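Local structure of cytosine deaminase (4R85) at residues E54-T64 against R98-L106; W83-P92 against D119-A127. The protein probably catalyses the hydrolytic deamination of cytosine and 5-methylcytosine, using an iron(II) ion held in an amidohydrolase fold. All coordinates share one frame; numbering follows the deposited sequence.

Contact 1: E54-T64 against R98-L106; sequences EPHIHLDATLT and RALKTIGML. With FE2 (Fe (II) ion), chain H; 17E (5-methylcytosine), chain G.
E54 and I57 of strand 47-57 begin the contact, both pointing toward helix 92-108. I57 CD1 lies 4.3 Å from L106 CD1 and also faces the methyl of T102. H56, between E54 and I57 in sequence, takes no part in the helix contact: its CG is anti to the backbone N (chi1 -170°), and its ring reaches the iron. H56 NE2 and H58 NE2 each bind the iron(II) ion at 2.3 Å, and H209, H241 and D308 complete the site. This His-x-His pair, associated with the first barrel strand, is a hallmark of amidohydrolases. 5-Methylcytosine lies over one face of the H58 ring, with its methyl carbon CM5 3.4 Å from H58 CD2. L59 then turns back to the helix. Its two methyls divide the work: CD2 sits 3.7 Å from T102 CG2, and CD1 touches I103 CG1, the two side chains crossing at about a right angle. The next residues bend round the guanidinium of R98. R98 NH1 gives hydrogen bonds of 2.8 Å to both D60 O and T62 O, near the guanidinium plane. It meets T62 O in the carbonyl plane on a lone pair, but D60 O from above its carbonyl plane. The hydroxyls of T62 and T102 meet tip to tip, OG1 to OG1 at 2.7 Å. L63 slides past T102 and brings CD2 to within 3.8 Å of M105 CE. T64 lays its CG2 over one face of the guanidinium, 3.4 Å from R98 NH1, while its OG1 donates a hydrogen bond to A61 O across the type II turn. D94 takes R98 NE in a salt bridge. One arginine thus satisfies two backbone carbonyls of buried residues in the loop after the metal-binding pair, and ties that loop to the helix.

Contact 2: W83-P92 against D119-A127; sequences WSQRKASITP and DVTDPSLAA
W83 and K87, one helical turn apart, both donate to OD1 of D119. W83 NE1 gives a hydrogen bond of 2.8 Å, near its ring plane and on the anti lone pair of OD1. K87 NZ forms a salt bridge of 2.7 Å from the syn side, 23° out of the carboxylate plane. Bends at chi2 and chi3 carry the lysine chain there, with its CG over one face of the W83 ring. K87 NZ also donates to T121 O at 3.0 Å and has a second salt-bridge partner in E152. The other oxygen, D119 OD2, accepts from T121 N in an Asx turn and from T121 OG1. Further along, D122 OD1 takes both S124 N and S124 OG from the same face of its plane. One water donates to K87 O and D122 OD2; another links I90 O and S124 OG. A126 CB meets I90 CG2. P92 CD lies 4.1 Å from A126 CB. Both oxygens of the buried D119 are therefore satisfied. Its paired donors would be expected to stabilise the ionised carboxylate and hold it in place at the end of strand 111-119.

Contact 1 is the more buried, with its centre about 12 Å from the centre of the chain, against about 22 Å for the partly buried contact 2. The first joins a barrel strand and its following loop to helix 92-108. The second joins the end of helix 76-87 and the next loop to the region between strand 111-119 and helix 126-137. Contact 1 mixes apolar side chains with an arginine on backbone carbonyls; contact 2 relies on a carboxylate and bridging waters. Their segments alternate along the chain and meet directly. D60 OD1 probably accepts from D119 N, and the W83 ring packs on D60 and A61.

Contact 1: E54-T64 against R98-L106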
# COMPACT_ATOMS: atom_id res chain seq x y z
N GLU A 54 3.13 8.68 15.09
CA GLU A 54 4.24 8.25 14.26
C GLU A 54 5.38 7.92 15.21
O GLU A 54 6.16 8.79 15.56
CB GLU A 54 4.67 9.35 13.30
CG GLU A 54 5.90 8.96 12.47
CD GLU A 54 5.83 7.52 11.99
OE1 GLU A 54 5.15 7.26 10.97
OE2 GLU A 54 6.46 6.63 12.62
N PRO A 55 5.46 6.65 15.64
CA PRO A 55 6.38 6.29 16.72
C PRO A 55 7.81 6.04 16.24
O PRO A 55 8.65 5.71 17.07
CB PRO A 55 5.79 4.98 17.25
CG PRO A 55 5.16 4.36 16.03
CD PRO A 55 4.62 5.52 15.21
N HIS A 56 8.06 6.17 14.94
CA HIS A 56 9.39 5.92 14.41
C HIS A 56 9.59 6.55 13.04
O HIS A 56 9.13 6.02 12.02
CB HIS A 56 9.64 4.40 14.32
CG HIS A 56 11.05 4.04 14.02
ND1 HIS A 56 11.77 3.16 14.80
CD2 HIS A 56 11.88 4.42 13.01
CE1 HIS A 56 12.99 3.02 14.29
NE2 HIS A 56 13.07 3.78 13.22
N ILE A 57 10.31 7.66 13.01
CA ILE A 57 10.64 8.36 11.77
C ILE A 57 12.01 8.99 11.94
O ILE A 57 12.43 9.23 13.07
CB ILE A 57 9.57 9.43 11.45
CG1 ILE A 57 9.79 10.06 10.07
CG2 ILE A 57 9.49 10.48 12.57
CD1 ILE A 57 8.53 10.69 9.49
N HIS A 58 12.73 9.21 10.84
CA HIS A 58 14.04 9.86 10.88
C HIS A 58 13.94 11.26 10.32
O HIS A 58 14.20 11.47 9.12
CB HIS A 58 15.07 9.07 10.07
CG HIS A 58 15.33 7.69 10.59
ND1 HIS A 58 16.48 7.36 11.27
CD2 HIS A 58 14.60 6.56 10.50
CE1 HIS A 58 16.44 6.08 11.59
NE2 HIS A 58 15.31 5.57 11.14
N LEU A 59 13.58 12.21 11.17
CA LEU A 59 13.40 13.60 10.73
C LEU A 59 14.69 14.30 10.32
O LEU A 59 14.66 15.26 9.56
CB LEU A 59 12.68 14.43 11.80
CG LEU A 59 11.22 14.07 12.01
CD1 LEU A 59 10.59 14.96 13.07
CD2 LEU A 59 10.46 14.17 10.68
N ASP A 60 15.83 13.83 10.82
CA ASP A 60 17.08 14.47 10.43
C ASP A 60 17.40 14.22 8.96
O ASP A 60 17.98 15.07 8.28
CB ASP A 60 18.26 14.09 11.35
CG ASP A 60 18.57 12.59 11.34
OD1 ASP A 60 19.72 12.25 11.69
OD2 ASP A 60 17.69 11.77 11.00
N ALA A 61 16.99 13.06 8.45
CA ALA A 61 17.32 12.65 7.09
C ALA A 61 16.19 12.90 6.09
O ALA A 61 16.36 12.72 4.89
CB ALA A 61 17.73 11.18 7.05
N THR A 62 15.04 13.34 6.59
CA THR A 62 13.87 13.50 5.72
C THR A 62 14.11 14.50 4.57
O THR A 62 14.80 15.50 4.73
CB THR A 62 12.62 13.89 6.54
OG1 THR A 62 11.45 13.78 5.72
CG2 THR A 62 12.75 15.32 7.06
N LEU A 63 13.55 14.18 3.40
CA LEU A 63 13.60 15.07 2.23
C LEU A 63 15.01 15.27 1.68
O LEU A 63 15.31 16.31 1.10
CB LEU A 63 12.96 16.43 2.53
CG LEU A 63 11.61 16.41 3.26
CD1 LEU A 63 11.06 17.81 3.46
CD2 LEU A 63 10.63 15.54 2.49
N THR A 64 15.89 14.28 1.88
CA THR A 64 17.26 14.38 1.37
C THR A 64 17.56 13.32 0.30
O THR A 64 18.71 13.15 -0.10
CB THR A 64 18.33 14.24 2.49
OG1 THR A 64 18.29 12.92 3.05
CG2 THR A 64 18.13 15.27 3.59
N ARG A 98 13.68 21.18 6.64
CA ARG A 98 13.19 19.87 6.18
C ARG A 98 12.32 19.19 7.23
O ARG A 98 11.28 18.60 6.91
CB ARG A 98 14.36 18.96 5.80
CG ARG A 98 15.12 19.43 4.56
CD ARG A 98 16.26 18.47 4.18
NE ARG A 98 17.40 18.55 5.10
CZ ARG A 98 17.61 17.71 6.12
NH1 ARG A 98 16.77 16.72 6.37
NH2 ARG A 98 18.67 17.88 6.90
N ALA A 99 12.74 19.25 8.49
CA ALA A 99 11.98 18.64 9.57
C ALA A 99 10.61 19.28 9.70
O ALA A 99 9.60 18.59 9.86
CB ALA A 99 12.75 18.73 10.88
N LEU A 100 10.57 20.60 9.63
CA LEU A 100 9.31 21.33 9.76
C LEU A 100 8.35 21.02 8.63
O LEU A 100 7.15 20.87 8.86
CB LEU A 100 9.56 22.83 9.87
CG LEU A 100 10.11 23.27 11.23
CD1 LEU A 100 10.38 24.76 11.22
CD2 LEU A 100 9.14 22.88 12.35
N LYS A 101 8.87 20.90 7.41
CA LYS A 101 8.03 20.53 6.27
C LYS A 101 7.40 19.15 6.44
O LYS A 101 6.22 18.94 6.15
CB LYS A 101 8.85 20.58 4.98
CG LYS A 101 8.08 20.11 3.76
CD LYS A 101 8.79 20.54 2.48
CE LYS A 101 8.20 19.86 1.25
NZ LYS A 101 8.83 20.39 0.01
N THR A 102 8.20 18.20 6.92
CA THR A 102 7.72 16.83 7.09
C THR A 102 6.75 16.73 8.27
O THR A 102 5.76 16.00 8.23
CB THR A 102 8.91 15.87 7.22
OG1 THR A 102 9.59 15.79 5.96
CG2 THR A 102 8.46 14.47 7.60
N ILE A 103 7.02 17.51 9.31
CA ILE A 103 6.07 17.61 10.42
C ILE A 103 4.73 18.16 9.92
O ILE A 103 3.67 17.69 10.34
CB ILE A 103 6.65 18.47 11.56
CG1 ILE A 103 7.74 17.68 12.30
CG2 ILE A 103 5.55 18.89 12.52
CD1 ILE A 103 8.56 18.52 13.26
N GLY A 104 4.78 19.15 9.02
CA GLY A 104 3.58 19.65 8.36
C GLY A 104 2.78 18.57 7.67
O GLY A 104 1.55 18.52 7.80
N MET A 105 3.47 17.69 6.95
CA MET A 105 2.82 16.55 6.29
C MET A 105 2.16 15.63 7.30
O MET A 105 1.08 15.08 7.04
CB MET A 105 3.82 15.70 5.51
CG MET A 105 4.56 16.39 4.38
SD MET A 105 5.60 15.13 3.57
CE MET A 105 6.91 16.18 2.95
N LEU A 106 2.82 15.41 8.43
CA LEU A 106 2.28 14.50 9.45
C LEU A 106 1.03 15.11 10.08
O LEU A 106 0.04 14.42 10.28
CB LEU A 106 3.33 14.17 10.52
CG LEU A 106 4.57 13.39 10.05
CD1 LEU A 106 5.69 13.47 11.08
CD2 LEU A 106 4.19 11.93 9.77
FE FE2 H . 14.44 3.44 11.46
N1 17E G . 19.04 4.06 9.27
C2 17E G . 18.87 2.77 9.57
O2 17E G . 19.89 2.08 10.17
N3 17E G . 17.72 2.14 9.30
C4 17E G . 16.71 2.78 8.70
N4 17E G . 15.49 2.09 8.42
C5 17E G . 16.84 4.13 8.37
C6 17E G . 18.04 4.76 8.68
CM5 17E G . 15.71 4.87 7.71

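Contact 2: W83-P92 against D119-A127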
# COMPACT_ATOMS: atom_id res chain seq x y z
N TRP A 83 23.86 8.51 3.26
CA TRP A 83 23.59 9.41 4.37
C TRP A 83 24.88 10.00 4.88
O TRP A 83 24.95 11.19 5.21
CB TRP A 83 22.86 8.67 5.50
CG TRP A 83 22.68 9.49 6.74
CD1 TRP A 83 23.11 9.18 8.00
CD2 TRP A 83 22.02 10.77 6.84
NE1 TRP A 83 22.76 10.18 8.87
CE2 TRP A 83 22.09 11.17 8.19
CE3 TRP A 83 21.39 11.62 5.92
CZ2 TRP A 83 21.55 12.37 8.65
CZ3 TRP A 83 20.85 12.82 6.37
CH2 TRP A 83 20.93 13.18 7.72
N SER A 84 25.92 9.17 4.95
CA SER A 84 27.24 9.65 5.34
C SER A 84 27.74 10.78 4.42
O SER A 84 28.32 11.76 4.89
CB SER A 84 28.23 8.48 5.37
OG SER A 84 29.50 8.92 5.83
N GLN A 85 27.51 10.65 3.12
CA GLN A 85 27.84 11.72 2.18
C GLN A 85 27.04 12.99 2.45
O GLN A 85 27.56 14.11 2.36
CB GLN A 85 27.54 11.28 0.75
CG GLN A 85 28.40 10.16 0.24
CD GLN A 85 28.01 9.77 -1.16
OE1 GLN A 85 26.95 9.19 -1.37
NE2 GLN A 85 28.85 10.11 -2.14
N ARG A 86 25.75 12.81 2.75
CA ARG A 86 24.84 13.93 2.97
C ARG A 86 25.19 14.67 4.26
O ARG A 86 25.00 15.89 4.35
CB ARG A 86 23.39 13.44 3.02
CG ARG A 86 22.34 14.55 3.19
CD ARG A 86 22.54 15.67 2.16
NE ARG A 86 21.43 16.62 2.18
CZ ARG A 86 21.35 17.66 3.01
NH1 ARG A 86 20.30 18.47 2.96
NH2 ARG A 86 22.32 17.89 3.89
N LYS A 87 25.71 13.93 5.24
CA LYS A 87 26.05 14.52 6.54
C LYS A 87 27.09 15.63 6.45
O LYS A 87 27.14 16.50 7.32
CB LYS A 87 26.52 13.45 7.53
CG LYS A 87 25.38 12.76 8.23
CD LYS A 87 25.75 11.33 8.57
CE LYS A 87 26.60 11.23 9.80
NZ LYS A 87 26.80 9.80 10.18
N ALA A 88 27.90 15.59 5.40
CA ALA A 88 28.95 16.59 5.21
C ALA A 88 28.38 17.98 4.93
O ALA A 88 29.08 18.98 5.08
CB ALA A 88 29.89 16.16 4.10
N SER A 89 27.12 18.05 4.51
CA SER A 89 26.48 19.34 4.25
C SER A 89 25.26 19.63 5.14
O SER A 89 24.49 20.55 4.87
CB SER A 89 26.10 19.48 2.77
OG SER A 89 25.22 18.45 2.38
N ILE A 90 25.08 18.85 6.20
CA ILE A 90 24.02 19.14 7.15
C ILE A 90 24.33 20.41 7.92
O ILE A 90 25.44 20.59 8.42
CB ILE A 90 23.85 18.01 8.18
CG1 ILE A 90 23.34 16.74 7.50
CG2 ILE A 90 22.87 18.43 9.28
CD1 ILE A 90 23.13 15.62 8.49
N THR A 91 23.35 21.30 8.00
CA THR A 91 23.42 22.44 8.91
C THR A 91 22.16 22.43 9.77
O THR A 91 21.16 21.80 9.39
CB THR A 91 23.49 23.77 8.16
OG1 THR A 91 22.23 24.02 7.53
CG2 THR A 91 24.62 23.77 7.12
N PRO A 92 22.20 23.11 10.93
CA PRO A 92 20.99 23.23 11.76
C PRO A 92 19.82 23.86 11.00
O PRO A 92 18.70 23.39 11.13
CB PRO A 92 21.44 24.13 12.91
CG PRO A 92 22.92 23.89 13.01
CD PRO A 92 23.38 23.70 11.60
N ASP A 119 20.59 10.91 14.03
CA ASP A 119 21.92 10.32 13.97
C ASP A 119 22.89 11.13 14.84
O ASP A 119 23.12 12.31 14.59
CB ASP A 119 22.38 10.24 12.51
CG ASP A 119 23.75 9.62 12.34
OD1 ASP A 119 24.25 9.64 11.19
OD2 ASP A 119 24.34 9.09 13.32
N VAL A 120 23.46 10.49 15.86
CA VAL A 120 24.40 11.17 16.75
C VAL A 120 25.84 10.72 16.49
O VAL A 120 26.77 11.14 17.18
CB VAL A 120 24.05 11.01 18.25
CG1 VAL A 120 22.67 11.59 18.54
CG2 VAL A 120 24.10 9.54 18.67
N THR A 121 26.04 9.86 15.49
CA THR A 121 27.39 9.60 15.01
C THR A 121 27.75 10.71 14.02
O THR A 121 27.96 10.50 12.83
CB THR A 121 27.58 8.19 14.41
OG1 THR A 121 26.54 7.92 13.46
CG2 THR A 121 27.54 7.13 15.53
N ASP A 122 27.76 11.92 14.57
CA ASP A 122 28.07 13.15 13.83
C ASP A 122 28.68 14.06 14.89
O ASP A 122 27.99 14.51 15.81
CB ASP A 122 26.80 13.75 13.22
CG ASP A 122 27.07 15.01 12.38
OD1 ASP A 122 28.17 15.58 12.49
OD2 ASP A 122 26.18 15.42 11.60
N PRO A 123 29.99 14.32 14.78
CA PRO A 123 30.68 15.07 15.83
C PRO A 123 30.13 16.49 16.04
O PRO A 123 30.36 17.07 17.09
CB PRO A 123 32.13 15.11 15.33
CG PRO A 123 32.25 13.90 14.47
CD PRO A 123 30.92 13.79 13.77
N SER A 124 29.40 17.01 15.06
CA SER A 124 28.82 18.36 15.18
C SER A 124 27.52 18.34 15.98
O SER A 124 27.12 19.36 16.55
CB SER A 124 28.56 18.96 13.80
OG SER A 124 27.51 18.25 13.14
N LEU A 125 26.86 17.18 16.02
CA LEU A 125 25.52 17.03 16.59
C LEU A 125 24.56 18.12 16.09
O LEU A 125 23.66 18.55 16.81
CB LEU A 125 25.57 17.00 18.12
CG LEU A 125 26.32 15.77 18.66
CD1 LEU A 125 26.46 15.81 20.18
CD2 LEU A 125 25.63 14.49 18.22
N ALA A 126 24.77 18.55 14.85
CA ALA A 126 24.01 19.65 14.26
C ALA A 126 22.51 19.36 14.15
O ALA A 126 21.68 20.20 14.54
CB ALA A 126 24.58 20.02 12.90
N ALA A 127 22.15 18.20 13.62
CA ALA A 127 20.75 17.84 13.48
C ALA A 127 20.07 17.71 14.84
O ALA A 127 18.90 18.08 15.00
CB ALA A 127 20.60 16.53 12.70
O HOH W 1 27.12 17.37 9.95
O HOH W 2 27.44 19.70 10.60